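Local coordinates for PlaB phospholipase (Legionella pneumophila, PDB 6ZTI), which is a virulence-associated phospholipase of the alpha/beta hydrolase class whose activity is controlled by NAD(H)-mediated assembly into a tetramer, at residues 164-174 and 382-392; 226-235 and 247-258. All blocks are in the same frame, centred on the assembly; numbering follows the deposited sequence. Where two conformers were deposited one is given.

Contact 1 (164-174 and 382-392); sequences DWLELGSDMSW and QRNLNNRGKLT. With SND (thionicotinamide-adenine-dinucleotide), chain O.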
loop_
_atom_site.group_PDB
_atom_site.type_symbol
_atom_site.label_atom_id
_atom_site.label_comp_id
_atom_site.label_asym_id
_atom_site.label_seq_id
_atom_site.Cartn_x
_atom_site.Cartn_y
_atom_site.Cartn_z
ATOM N N ASP B 164 -0.093 12.625 -12.930
ATOM C CA ASP B 164 0.230 13.206 -11.631
ATOM C C ASP B 164 0.176 14.729 -11.675
ATOM O O ASP B 164 -0.169 15.366 -10.670
ATOM C CB ASP B 164 1.612 12.743 -11.182
ATOM C CG ASP B 164 1.650 11.277 -10.805
ATOM O OD1 ASP B 164 0.633 10.744 -10.315
ATOM O OD2 ASP B 164 2.711 10.662 -10.997
ATOM N N TRP B 165 0.518 15.329 -12.819
ATOM C CA TRP B 165 0.405 16.781 -12.970
ATOM C C TRP B 165 -1.057 17.197 -13.069
ATOM O O TRP B 165 -1.496 18.139 -12.403
ATOM C CB TRP B 165 1.183 17.259 -14.213
ATOM C CG TRP B 165 1.485 18.754 -14.241
ATOM C CD1 TRP B 165 2.692 19.356 -13.983
ATOM C CD2 TRP B 165 0.569 19.825 -14.526
ATOM N NE1 TRP B 165 2.578 20.719 -14.088
ATOM C CE2 TRP B 165 1.290 21.034 -14.423
ATOM C CE3 TRP B 165 -0.779 19.879 -14.866
ATOM C CZ2 TRP B 165 0.703 22.276 -14.634
ATOM C CZ3 TRP B 165 -1.370 21.124 -15.074
ATOM C CH2 TRP B 165 -0.626 22.302 -14.959
ATOM N N LEU B 166 -1.827 16.499 -13.900
ATOM C CA LEU B 166 -3.196 16.910 -14.154
ATOM C C LEU B 166 -4.120 16.673 -12.962
ATOM O O LEU B 166 -5.202 17.263 -12.914
ATOM C CB LEU B 166 -3.721 16.175 -15.380
ATOM C CG LEU B 166 -3.135 16.660 -16.704
ATOM C CD1 LEU B 166 -3.323 15.607 -17.789
ATOM C CD2 LEU B 166 -3.802 17.983 -17.131
ATOM N N GLU B 167 -3.725 15.831 -12.012
ATOM C CA GLU B 167 -4.588 15.493 -10.886
ATOM C C GLU B 167 -4.950 16.746 -10.103
ATOM O O GLU B 167 -4.083 17.556 -9.769
ATOM C CB GLU B 167 -3.895 14.474 -9.974
ATOM C CG GLU B 167 -4.820 13.837 -8.910
ATOM C CD GLU B 167 -4.121 12.800 -8.019
ATOM O OE1 GLU B 167 -2.901 12.571 -8.174
ATOM O OE2 GLU B 167 -4.792 12.211 -7.148
ATOM N N LEU B 168 -6.244 16.911 -9.824
ATOM C CA LEU B 168 -6.678 18.001 -8.964
ATOM C C LEU B 168 -5.848 18.003 -7.688
ATOM O O LEU B 168 -5.557 16.950 -7.120
ATOM C CB LEU B 168 -8.164 17.859 -8.649
ATOM C CG LEU B 168 -9.114 17.994 -9.846
ATOM C CD1 LEU B 168 -10.524 17.696 -9.387
ATOM C CD2 LEU B 168 -9.074 19.361 -10.466
ATOM N N GLY B 169 -5.432 19.193 -7.265
ATOM C CA GLY B 169 -4.605 19.321 -6.082
ATOM C C GLY B 169 -3.154 18.937 -6.261
ATOM O O GLY B 169 -2.426 18.856 -5.267
ATOM N N SER B 170 -2.708 18.709 -7.491
ATOM C CA SER B 170 -1.334 18.298 -7.740
ATOM C C SER B 170 -0.341 19.314 -7.187
ATOM O O SER B 170 -0.498 20.521 -7.368
ATOM C CB SER B 170 -1.120 18.137 -9.244
ATOM O OG SER B 170 0.246 18.084 -9.565
ATOM N N ASP B 171 0.716 18.817 -6.546
ATOM C CA ASP B 171 1.778 19.719 -6.108
ATOM C C ASP B 171 2.452 20.405 -7.292
ATOM O O ASP B 171 2.910 21.546 -7.169
ATOM C CB ASP B 171 2.808 18.958 -5.274
ATOM C CG ASP B 171 2.290 18.603 -3.867
ATOM O OD1 ASP B 171 1.541 19.409 -3.273
ATOM O OD2 ASP B 171 2.638 17.515 -3.354
ATOM N N MET B 172 2.508 19.746 -8.449
ATOM C CA MET B 172 3.224 20.335 -9.576
ATOM C C MET B 172 2.443 21.499 -10.182
ATOM O O MET B 172 3.011 22.570 -10.438
ATOM C CB MET B 172 3.529 19.272 -10.622
ATOM C CG MET B 172 4.675 18.387 -10.219
ATOM S SD MET B 172 5.015 17.090 -11.410
ATOM C CE MET B 172 3.581 16.049 -11.166
ATOM N N SER B 173 1.138 21.323 -10.410
ATOM C CA SER B 173 0.364 22.429 -10.961
ATOM C C SER B 173 0.252 23.581 -9.961
ATOM O O SER B 173 0.271 24.756 -10.356
ATOM C CB SER B 173 -1.016 21.947 -11.402
ATOM O OG SER B 173 -1.801 21.588 -10.292
ATOM N N TRP B 174 0.155 23.278 -8.660
ATOM C CA TRP B 174 0.172 24.344 -7.657
ATOM C C TRP B 174 1.423 25.198 -7.797
ATOM O O TRP B 174 1.355 26.433 -7.791
ATOM C CB TRP B 174 0.106 23.749 -6.251
ATOM C CG TRP B 174 0.018 24.788 -5.134
ATOM C CD1 TRP B 174 1.033 25.553 -4.637
ATOM C CD2 TRP B 174 -1.150 25.150 -4.390
ATOM N NE1 TRP B 174 0.569 26.373 -3.639
ATOM C CE2 TRP B 174 -0.768 26.146 -3.470
ATOM C CE3 TRP B 174 -2.482 24.728 -4.413
ATOM C CZ2 TRP B 174 -1.665 26.723 -2.582
ATOM C CZ3 TRP B 174 -3.369 25.312 -3.547
ATOM C CH2 TRP B 174 -2.955 26.291 -2.629
ATOM N N GLN B 382 -12.625 16.092 -4.246
ATOM C CA GLN B 382 -11.582 15.135 -4.575
ATOM C C GLN B 382 -10.401 15.433 -3.673
ATOM O O GLN B 382 -10.115 16.596 -3.389
ATOM C CB GLN B 382 -11.166 15.228 -6.059
ATOM C CG GLN B 382 -10.872 13.886 -6.729
ATOM C CD GLN B 382 -10.420 13.989 -8.197
ATOM O OE1 GLN B 382 -9.331 14.487 -8.498
ATOM N NE2 GLN B 382 -11.248 13.476 -9.108
ATOM N N ARG B 383 -9.735 14.388 -3.205
ATOM C CA ARG B 383 -8.514 14.546 -2.436
ATOM C C ARG B 383 -7.378 13.904 -3.208
ATOM O O ARG B 383 -7.504 12.769 -3.683
ATOM C CB ARG B 383 -8.603 13.929 -1.033
ATOM C CG ARG B 383 -7.471 14.415 -0.128
ATOM C CD ARG B 383 -7.589 13.883 1.296
ATOM N NE ARG B 383 -7.352 12.445 1.368
ATOM C CZ ARG B 383 -7.347 11.745 2.497
ATOM N NH1 ARG B 383 -7.566 12.354 3.655
ATOM N NH2 ARG B 383 -7.111 10.436 2.469
ATOM N N ASN B 384 -6.286 14.646 -3.345
ATOM C CA ASN B 384 -5.158 14.187 -4.139
ATOM C C ASN B 384 -4.557 12.930 -3.518
ATOM O O ASN B 384 -4.370 12.837 -2.299
ATOM C CB ASN B 384 -4.111 15.293 -4.247
ATOM C CG ASN B 384 -3.003 14.959 -5.242
ATOM O OD1 ASN B 384 -2.027 14.298 -4.903
ATOM N ND2 ASN B 384 -3.166 15.402 -6.478
ATOM N N LEU B 385 -4.261 11.953 -4.370
ATOM C CA LEU B 385 -3.748 10.676 -3.891
ATOM C C LEU B 385 -2.273 10.727 -3.527
ATOM O O LEU B 385 -1.816 9.889 -2.742
ATOM C CB LEU B 385 -3.973 9.593 -4.950
ATOM C CG LEU B 385 -5.426 9.361 -5.376
ATOM C CD1 LEU B 385 -5.504 8.209 -6.389
ATOM C CD2 LEU B 385 -6.309 9.073 -4.182
ATOM N N ASN B 386 -1.517 11.672 -4.081
ATOM C CA ASN B 386 -0.106 11.803 -3.739
ATOM C C ASN B 386 0.125 12.710 -2.535
ATOM O O ASN B 386 1.107 12.523 -1.810
ATOM C CB ASN B 386 0.666 12.325 -4.954
ATOM C CG ASN B 386 0.731 11.307 -6.085
ATOM O OD1 ASN B 386 1.071 10.144 -5.868
ATOM N ND2 ASN B 386 0.409 11.744 -7.298
ATOM N N ASN B 387 -0.758 13.679 -2.294
ATOM C CA ASN B 387 -0.633 14.609 -1.175
ATOM C C ASN B 387 -2.014 14.761 -0.550
ATOM O O ASN B 387 -2.868 15.458 -1.103
ATOM C CB ASN B 387 -0.088 15.961 -1.643
ATOM C CG ASN B 387 0.155 16.920 -0.504
ATOM O OD1 ASN B 387 -0.328 16.719 0.616
ATOM N ND2 ASN B 387 0.902 17.982 -0.783
ATOM N N ARG B 388 -2.232 14.154 0.621
ATOM C CA ARG B 388 -3.551 14.195 1.244
ATOM C C ARG B 388 -3.875 15.539 1.875
ATOM O O ARG B 388 -5.016 15.744 2.306
ATOM C CB ARG B 388 -3.660 13.091 2.285
ATOM C CG ARG B 388 -3.608 11.704 1.674
ATOM C CD ARG B 388 -3.499 10.638 2.742
ATOM N NE ARG B 388 -2.106 10.311 3.042
ATOM C CZ ARG B 388 -1.719 9.541 4.051
ATOM N NH1 ARG B 388 -2.615 9.022 4.878
ATOM N NH2 ARG B 388 -0.431 9.298 4.237
ATOM N N GLY B 389 -2.919 16.450 1.943
ATOM C CA GLY B 389 -3.219 17.808 2.328
ATOM C C GLY B 389 -3.773 18.646 1.201
ATOM O O GLY B 389 -3.858 19.867 1.328
ATOM N N LYS B 390 -4.105 18.035 0.068
ATOM C CA LYS B 390 -4.631 18.759 -1.080
ATOM C C LYS B 390 -6.045 18.270 -1.354
ATOM O O LYS B 390 -6.255 17.094 -1.667
ATOM C CB LYS B 390 -3.733 18.584 -2.302
ATOM C CG LYS B 390 -2.295 19.017 -2.057
ATOM C CD LYS B 390 -2.141 20.477 -1.645
ATOM C CE LYS B 390 -2.510 21.422 -2.748
ATOM N NZ LYS B 390 -1.585 21.335 -3.912
ATOM N N LEU B 391 -7.006 19.178 -1.240
ATOM C CA LEU B 391 -8.421 18.841 -1.281
ATOM C C LEU B 391 -9.115 19.846 -2.183
ATOM O O LEU B 391 -8.990 21.052 -1.969
ATOM C CB LEU B 391 -9.018 18.855 0.136
ATOM C CG LEU B 391 -10.525 18.654 0.275
ATOM C CD1 LEU B 391 -10.891 17.221 -0.068
ATOM C CD2 LEU B 391 -10.986 19.000 1.673
ATOM N N THR B 392 -9.834 19.362 -3.194
ATOM C CA THR B 392 -10.477 20.236 -4.167
ATOM C C THR B 392 -11.991 20.108 -4.050
ATOM O O THR B 392 -12.540 19.011 -4.194
ATOM C CB THR B 392 -9.996 19.907 -5.588
ATOM O OG1 THR B 392 -8.580 20.148 -5.689
ATOM C CG2 THR B 392 -10.692 20.764 -6.591
HETATM P PA SND O . -14.563 10.952 -0.872
HETATM O O1A SND O . -14.172 10.633 -2.264
HETATM O O2A SND O . -15.787 11.842 -0.727
HETATM O O5B SND O . -13.371 11.662 -0.029
HETATM C C5B SND O . -12.023 11.200 -0.246
HETATM C C4B SND O . -11.152 11.598 0.919
HETATM O O4B SND O . -11.193 13.034 1.090
HETATM C C3B SND O . -11.548 11.002 2.270
HETATM O O3B SND O . -10.389 10.665 3.025
HETATM C C2B SND O . -12.338 12.138 2.911
HETATM O O2B SND O . -12.338 12.093 4.331
HETATM C C1B SND O . -11.534 13.335 2.427
HETATM N N9A SND O . -12.284 14.582 2.439
HETATM C C8A SND O . -13.314 14.928 1.607
HETATM N N7A SND O . -13.914 16.048 1.933
HETATM C C5A SND O . -13.225 16.469 3.059
HETATM C C6A SND O . -13.410 17.561 3.925
HETATM N N6A SND O . -14.330 18.513 3.729
HETATM N N1A SND O . -12.597 17.655 4.996
HETATM C C2A SND O . -11.638 16.740 5.159
HETATM N N3A SND O . -11.355 15.678 4.400
HETATM C C4A SND O . -12.206 15.588 3.372
HETATM O O3 SND O . -14.859 9.617 -0.065
HETATM P PN SND O . -15.139 9.190 1.451
HETATM O O1N SND O . -15.727 10.336 2.179
HETATM O O2N SND O . -13.906 8.565 1.976
HETATM O O5D SND O . -16.262 8.083 1.148
HETATM C C5D SND O . -15.896 6.707 0.891
HETATM C C4D SND O . -16.827 6.071 -0.126
HETATM O O4D SND O . -18.208 6.299 0.251
HETATM C C3D SND O . -16.720 6.589 -1.561
HETATM O O3D SND O . -17.083 5.553 -2.479
HETATM C C2D SND O . -17.750 7.718 -1.564
HETATM O O2D SND O . -18.208 8.037 -2.871
HETATM C C1D SND O . -18.851 7.065 -0.737
HETATM N N1N SND O . -19.688 8.135 -0.048
HETATM C C2N SND O . -19.229 8.625 1.117
HETATM C C3N SND O . -19.971 9.550 1.820
HETATM C C7N SND O . -19.521 10.014 3.160
HETATM S S7N SND O . -20.566 10.027 4.452
HETATM N N7N SND O . -18.252 10.345 3.282
HETATM C C4N SND O . -21.191 9.963 1.294
HETATM C C5N SND O . -21.632 9.457 0.086
HETATM C C6N SND O . -20.859 8.537 -0.582
HETATM O O HOH W 1 -0.767 14.582 -8.152
HETATM O O HOH W 2 -7.954 14.459 -10.731
HETATM O O HOH W 3 -7.454 15.102 -6.364
HETATM O O HOH W 4 -2.865 21.935 -6.769
HETATM O O HOH W 5 0.879 21.749 -3.067
HETATM O O HOH W 6 0.763 15.966 -6.133
#

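Contact 2 (226-235 and 247-258); sequences TNMNYSLLKL and VAKMTRTQPMAF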
loop_
_atom_site.group_PDB
_atom_site.type_symbol
_atom_site.label_atom_id
_atom_site.label_comp_id
_atom_site.label_asym_id
_atom_site.label_seq_id
_atom_site.Cartn_x
_atom_site.Cartn_y
_atom_site.Cartn_z
ATOM N N THR B 226 -10.067 26.128 -16.313
ATOM C CA THR B 226 -9.328 26.673 -17.448
ATOM C C THR B 226 -8.854 28.101 -17.204
ATOM O O THR B 226 -7.891 28.543 -17.838
ATOM C CB THR B 226 -10.163 26.676 -18.738
ATOM O OG1 THR B 226 -11.202 27.665 -18.658
ATOM C CG2 THR B 226 -10.777 25.330 -19.032
ATOM N N ASN B 227 -9.515 28.822 -16.308
ATOM C CA ASN B 227 -9.375 30.264 -16.216
ATOM C C ASN B 227 -8.052 30.641 -15.560
ATOM O O ASN B 227 -7.760 30.213 -14.439
ATOM C CB ASN B 227 -10.541 30.835 -15.419
ATOM C CG ASN B 227 -10.800 32.283 -15.722
ATOM O OD1 ASN B 227 -9.932 33.001 -16.209
ATOM N ND2 ASN B 227 -12.008 32.729 -15.420
ATOM N N MET B 228 -7.270 31.473 -16.238
ATOM C CA MET B 228 -6.041 31.983 -15.637
ATOM C C MET B 228 -6.263 33.214 -14.769
ATOM O O MET B 228 -5.287 33.783 -14.273
ATOM C CB MET B 228 -5.024 32.289 -16.732
ATOM C CG MET B 228 -4.481 31.039 -17.356
ATOM S SD MET B 228 -3.545 30.020 -16.212
ATOM C CE MET B 228 -2.243 31.172 -15.760
ATOM N N ASN B 229 -7.508 33.642 -14.589
ATOM C CA ASN B 229 -7.867 34.666 -13.612
ATOM C C ASN B 229 -8.220 33.922 -12.332
ATOM O O ASN B 229 -9.284 33.307 -12.240
ATOM C CB ASN B 229 -9.042 35.517 -14.098
ATOM C CG ASN B 229 -8.746 36.254 -15.400
ATOM O OD1 ASN B 229 -7.921 37.167 -15.443
ATOM N ND2 ASN B 229 -9.438 35.877 -16.456
ATOM N N TYR B 230 -7.310 33.924 -11.357
ATOM C CA TYR B 230 -7.553 33.239 -10.094
ATOM C C TYR B 230 -6.800 33.966 -8.988
ATOM O O TYR B 230 -5.912 34.782 -9.243
ATOM C CB TYR B 230 -7.121 31.769 -10.147
ATOM C CG TYR B 230 -5.677 31.565 -10.577
ATOM C CD1 TYR B 230 -5.353 31.478 -11.920
ATOM C CD2 TYR B 230 -4.643 31.449 -9.650
ATOM C CE1 TYR B 230 -4.059 31.292 -12.337
ATOM C CE2 TYR B 230 -3.324 31.250 -10.072
ATOM C CZ TYR B 230 -3.051 31.180 -11.426
ATOM O OH TYR B 230 -1.780 31.009 -11.909
ATOM N N SER B 231 -7.134 33.618 -7.751
ATOM C CA SER B 231 -6.498 34.191 -6.575
ATOM C C SER B 231 -5.888 33.095 -5.723
ATOM O O SER B 231 -6.350 31.953 -5.731
ATOM C CB SER B 231 -7.491 34.967 -5.740
ATOM O OG SER B 231 -7.878 36.164 -6.403
ATOM N N LEU B 232 -4.846 33.463 -4.985
ATOM C CA LEU B 232 -4.265 32.642 -3.936
ATOM C C LEU B 232 -4.518 33.349 -2.608
ATOM O O LEU B 232 -4.052 34.474 -2.406
ATOM C CB LEU B 232 -2.769 32.431 -4.165
ATOM C CG LEU B 232 -1.987 31.860 -2.986
ATOM C CD1 LEU B 232 -2.547 30.522 -2.573
ATOM C CD2 LEU B 232 -0.514 31.730 -3.334
ATOM N N LEU B 233 -5.266 32.697 -1.722
ATOM C CA LEU B 233 -5.596 33.216 -0.401
ATOM C C LEU B 233 -4.765 32.449 0.609
ATOM O O LEU B 233 -4.849 31.215 0.680
ATOM C CB LEU B 233 -7.084 33.065 -0.106
ATOM C CG LEU B 233 -7.583 33.281 1.332
ATOM C CD1 LEU B 233 -7.496 34.735 1.758
ATOM C CD2 LEU B 233 -9.005 32.818 1.435
ATOM N N LYS B 234 -3.948 33.176 1.362
ATOM C CA LYS B 234 -3.150 32.603 2.435
ATOM C C LYS B 234 -3.788 32.964 3.770
ATOM O O LYS B 234 -3.977 34.150 4.074
ATOM C CB LYS B 234 -1.713 33.112 2.392
ATOM C CG LYS B 234 -0.910 32.681 1.192
ATOM C CD LYS B 234 0.521 33.206 1.324
ATOM C CE LYS B 234 1.365 32.909 0.093
ATOM N NZ LYS B 234 1.630 31.452 -0.074
ATOM N N LEU B 235 -4.108 31.939 4.558
ATOM C CA LEU B 235 -4.655 32.076 5.906
ATOM C C LEU B 235 -3.660 31.459 6.873
ATOM O O LEU B 235 -3.467 30.237 6.874
ATOM C CB LEU B 235 -6.007 31.384 6.046
ATOM C CG LEU B 235 -7.078 31.729 5.020
ATOM C CD1 LEU B 235 -8.326 30.897 5.298
ATOM C CD2 LEU B 235 -7.379 33.220 5.050
ATOM N N VAL B 247 -4.467 35.595 10.049
ATOM C CA VAL B 247 -4.014 36.664 9.171
ATOM C C VAL B 247 -4.263 36.210 7.740
ATOM O O VAL B 247 -3.900 35.090 7.361
ATOM C CB VAL B 247 -2.536 36.985 9.420
ATOM C CG1 VAL B 247 -2.030 38.059 8.455
ATOM C CG2 VAL B 247 -2.346 37.418 10.867
ATOM N N ALA B 248 -4.928 37.051 6.962
ATOM C CA ALA B 248 -5.285 36.723 5.595
ATOM C C ALA B 248 -4.533 37.617 4.621
ATOM O O ALA B 248 -4.353 38.818 4.859
ATOM C CB ALA B 248 -6.791 36.863 5.377
ATOM N N LYS B 249 -4.084 37.017 3.529
ATOM C CA LYS B 249 -3.451 37.746 2.443
ATOM C C LYS B 249 -3.935 37.129 1.148
ATOM O O LYS B 249 -3.865 35.910 0.992
ATOM C CB LYS B 249 -1.925 37.676 2.513
ATOM C CG LYS B 249 -1.240 38.072 1.196
ATOM C CD LYS B 249 0.173 38.578 1.435
ATOM C CE LYS B 249 0.920 38.802 0.126
ATOM N NZ LYS B 249 2.400 38.864 0.329
ATOM N N MET B 250 -4.419 37.953 0.224
ATOM C CA MET B 250 -4.898 37.464 -1.059
ATOM C C MET B 250 -4.090 38.108 -2.170
ATOM O O MET B 250 -3.836 39.316 -2.148
ATOM C CB MET B 250 -6.387 37.749 -1.243
ATOM C CG MET B 250 -6.959 37.198 -2.546
ATOM S SD MET B 250 -8.734 37.465 -2.703
ATOM C CE MET B 250 -9.371 36.085 -1.772
ATOM N N THR B 251 -3.669 37.291 -3.122
ATOM C CA THR B 251 -2.969 37.765 -4.303
ATOM C C THR B 251 -3.681 37.197 -5.518
ATOM O O THR B 251 -4.228 36.090 -5.482
ATOM C CB THR B 251 -1.486 37.368 -4.307
ATOM O OG1 THR B 251 -1.366 35.947 -4.278
ATOM C CG2 THR B 251 -0.767 37.945 -3.094
ATOM N N ARG B 252 -3.703 37.977 -6.583
ATOM C CA ARG B 252 -4.452 37.624 -7.773
ATOM C C ARG B 252 -3.569 37.774 -9.004
ATOM O O ARG B 252 -2.690 38.639 -9.059
ATOM C CB ARG B 252 -5.704 38.508 -7.877
ATOM C CG ARG B 252 -6.741 37.971 -8.773
ATOM C CD ARG B 252 -8.001 38.792 -8.718
ATOM N NE ARG B 252 -8.802 38.537 -9.904
ATOM C CZ ARG B 252 -9.645 37.523 -10.045
ATOM N NH1 ARG B 252 -9.837 36.654 -9.065
ATOM N NH2 ARG B 252 -10.312 37.390 -11.181
ATOM N N THR B 253 -3.807 36.917 -9.992
ATOM C CA THR B 253 -3.121 37.038 -11.264
ATOM C C THR B 253 -3.553 38.322 -11.964
ATOM O O THR B 253 -4.599 38.897 -11.662
ATOM C CB THR B 253 -3.443 35.851 -12.168
ATOM O OG1 THR B 253 -4.866 35.740 -12.304
ATOM C CG2 THR B 253 -2.911 34.569 -11.599
ATOM N N GLN B 254 -2.743 38.758 -12.922
ATOM C CA GLN B 254 -3.135 39.862 -13.772
ATOM C C GLN B 254 -4.297 39.425 -14.655
ATOM O O GLN B 254 -4.463 38.236 -14.923
ATOM C CB GLN B 254 -1.958 40.318 -14.625
ATOM C CG GLN B 254 -0.828 40.918 -13.812
ATOM C CD GLN B 254 -1.254 42.178 -13.091
ATOM O OE1 GLN B 254 -1.198 42.261 -11.860
ATOM N NE2 GLN B 254 -1.691 43.165 -13.857
ATOM N N PRO B 255 -5.121 40.363 -15.107
ATOM C CA PRO B 255 -6.246 39.995 -15.970
ATOM C C PRO B 255 -5.776 39.272 -17.222
ATOM O O PRO B 255 -4.815 39.683 -17.880
ATOM C CB PRO B 255 -6.884 41.347 -16.320
ATOM C CG PRO B 255 -6.429 42.288 -15.255
ATOM C CD PRO B 255 -5.057 41.820 -14.875
ATOM N N MET B 256 -6.483 38.204 -17.570
ATOM C CA MET B 256 -6.270 37.513 -18.832
ATOM C C MET B 256 -7.600 37.336 -19.549
ATOM O O MET B 256 -8.616 37.008 -18.925
ATOM C CB MET B 256 -5.611 36.139 -18.616
ATOM C CG MET B 256 -5.209 35.443 -19.921
ATOM S SD MET B 256 -4.290 33.877 -19.747
ATOM C CE MET B 256 -2.803 34.453 -18.918
ATOM N N ALA B 257 -7.581 37.544 -20.864
ATOM C CA ALA B 257 -8.758 37.309 -21.687
ATOM C C ALA B 257 -9.321 35.917 -21.427
ATOM O O ALA B 257 -8.579 34.939 -21.312
ATOM C CB ALA B 257 -8.393 37.462 -23.169
ATOM N N PHE B 258 -10.644 35.835 -21.322
ATOM C CA PHE B 258 -11.309 34.592 -20.956
ATOM C C PHE B 258 -12.679 34.570 -21.600
ATOM O O PHE B 258 -13.501 35.454 -21.346
ATOM C CB PHE B 258 -11.428 34.453 -19.431
ATOM C CG PHE B 258 -12.193 33.237 -18.990
ATOM C CD1 PHE B 258 -11.667 31.977 -19.177
ATOM C CD2 PHE B 258 -13.442 33.355 -18.394
ATOM C CE1 PHE B 258 -12.361 30.858 -18.789
ATOM C CE2 PHE B 258 -14.131 32.249 -18.001
ATOM C CZ PHE B 258 -13.589 30.990 -18.200
HETATM O O HOH W 7 -8.348 33.375 -18.281
HETATM O O HOH W 8 -3.758 35.694 -15.486
HETATM O O HOH W 9 -7.026 38.151 -12.993
HETATM O O HOH W 10 -1.539 35.351 -1.035
#

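Contact 1 (164-174 and 382-392)
The beta hairpin of strands 378-383 and 390-396 docks through its connecting loop on the interhelical turn between helices 160-166 and 171-180, and polar side chains do most of the joining. Asn384 lies at the centre. With CG anti to the backbone N (chi1 -171°), its amide reaches across so that ND2 gives Leu168 O a nearly straight bond of 2.9 Å, while the amide plane stacks on the carboxylate of Glu167. Its OD1 turns back to accept from Asn386 N, an Asx turn, extended by Asn387 N into an Asx motif that fixes the loop. Glu167, extended beyond CG, takes Leu385 N on OE2 at 2.8 Å, approached from above the carboxylate plane; the same oxygen accepts from Gln140. A water joins Glu167 OE1 and Asp164 O to Asn384 ND2 and Asn386 ND2. Asn387 ND2 divides its bond between the syn lone pairs of Asp171, 2.9 Å from OD1 and 3.1 Å from OD2. The thrice-bent chain of Lys390 curls over Gly169, and NZ meets Gly169 O at 2.9 Å, obliquely beside the Trp174 ring at 3.5 Å from CE3; the salt bridge of Lys390 NZ to Asp171 OD1 is long. Farther off, thio-NAD ribose O3B lies over one face of the Arg383 guanidinium. The whole is a beta-hairpin connection shaped by Asx turns at Asn384 and Asn387, packed against a helix N-terminus capped by Ser170 OG.

Contact 2 (226-235 and 247-258)
Thr226 and Asn227 meet Phe258 beside the open end of the beta hairpin of strands 231-238 and 245-252, where the chain enters and leaves it. The hydroxyl of Thr226, hydrogen-bonded to Val223 O, comes to the ring edge, while the amide of Asn227 lies flat over the face, its plane 13° from the ring's and ND2 above the centre, 3.4 Å from Phe258 CD2; ND2 also bonds to Asn450 O. Met228 runs alongside Met256, Met228 CB 3.5 Å from Met256 SD, and Met228 O accepts from Thr253 OG1 at 2.8 Å. Asn229 uses both ends of its amide on one backbone residue: OD1 takes Met256 N and ND2 gives to Met256 O, each at 2.8 Å. Asn227 OD1 accepts from Asn229 N, an Asx turn, and from Asn229 ND2, so the amide is held from its own segment too. Tyr230 offers its ring face to Thr253 CG2, a CH-pi contact 3.6 Å from the centroid, while its hydroxyl bonds to Asn177 O. From Ser231 to Leu235 the antiparallel pairing is regular: Leu232 with Thr251 and Lys234 with Lys249 form the hydrogen-bonded pairs. Ser231, Leu233 and Leu235 share one face with Arg252, Met250 and Ala248. Arg252, extended from CG to NE, uses NH1 for a weak hydrogen bond to Ser231 OG and NH2 for a salt bridge to Glu451. Last, Leu235 CD2 rests 3.7 Å from Ala248 CB.

The two contacts illustrate how one mixed sheet can be tied to its surroundings at separate places. Their centres lie 18 Å apart, and contact 2 is nested along the chain inside the loop closed by contact 1. Both reach the nine-stranded sheet: strand 452-463 pairs with 231-238 of contact 2 and with 340-349, which in turn pairs with 390-396 of contact 1. Helix 171-180 bridges them directly, Trp174 CZ2 packing 3.9 Å from Leu232 CD1. Contact 2 also leads through strand 257-261 into the parallel alpha/beta hydrolase sheet, whereas contact 1 borders the thio-NAD pockets. Together they join the hydrolase part to the mixed sheet, and the thio-NAD pockets draw residues from both.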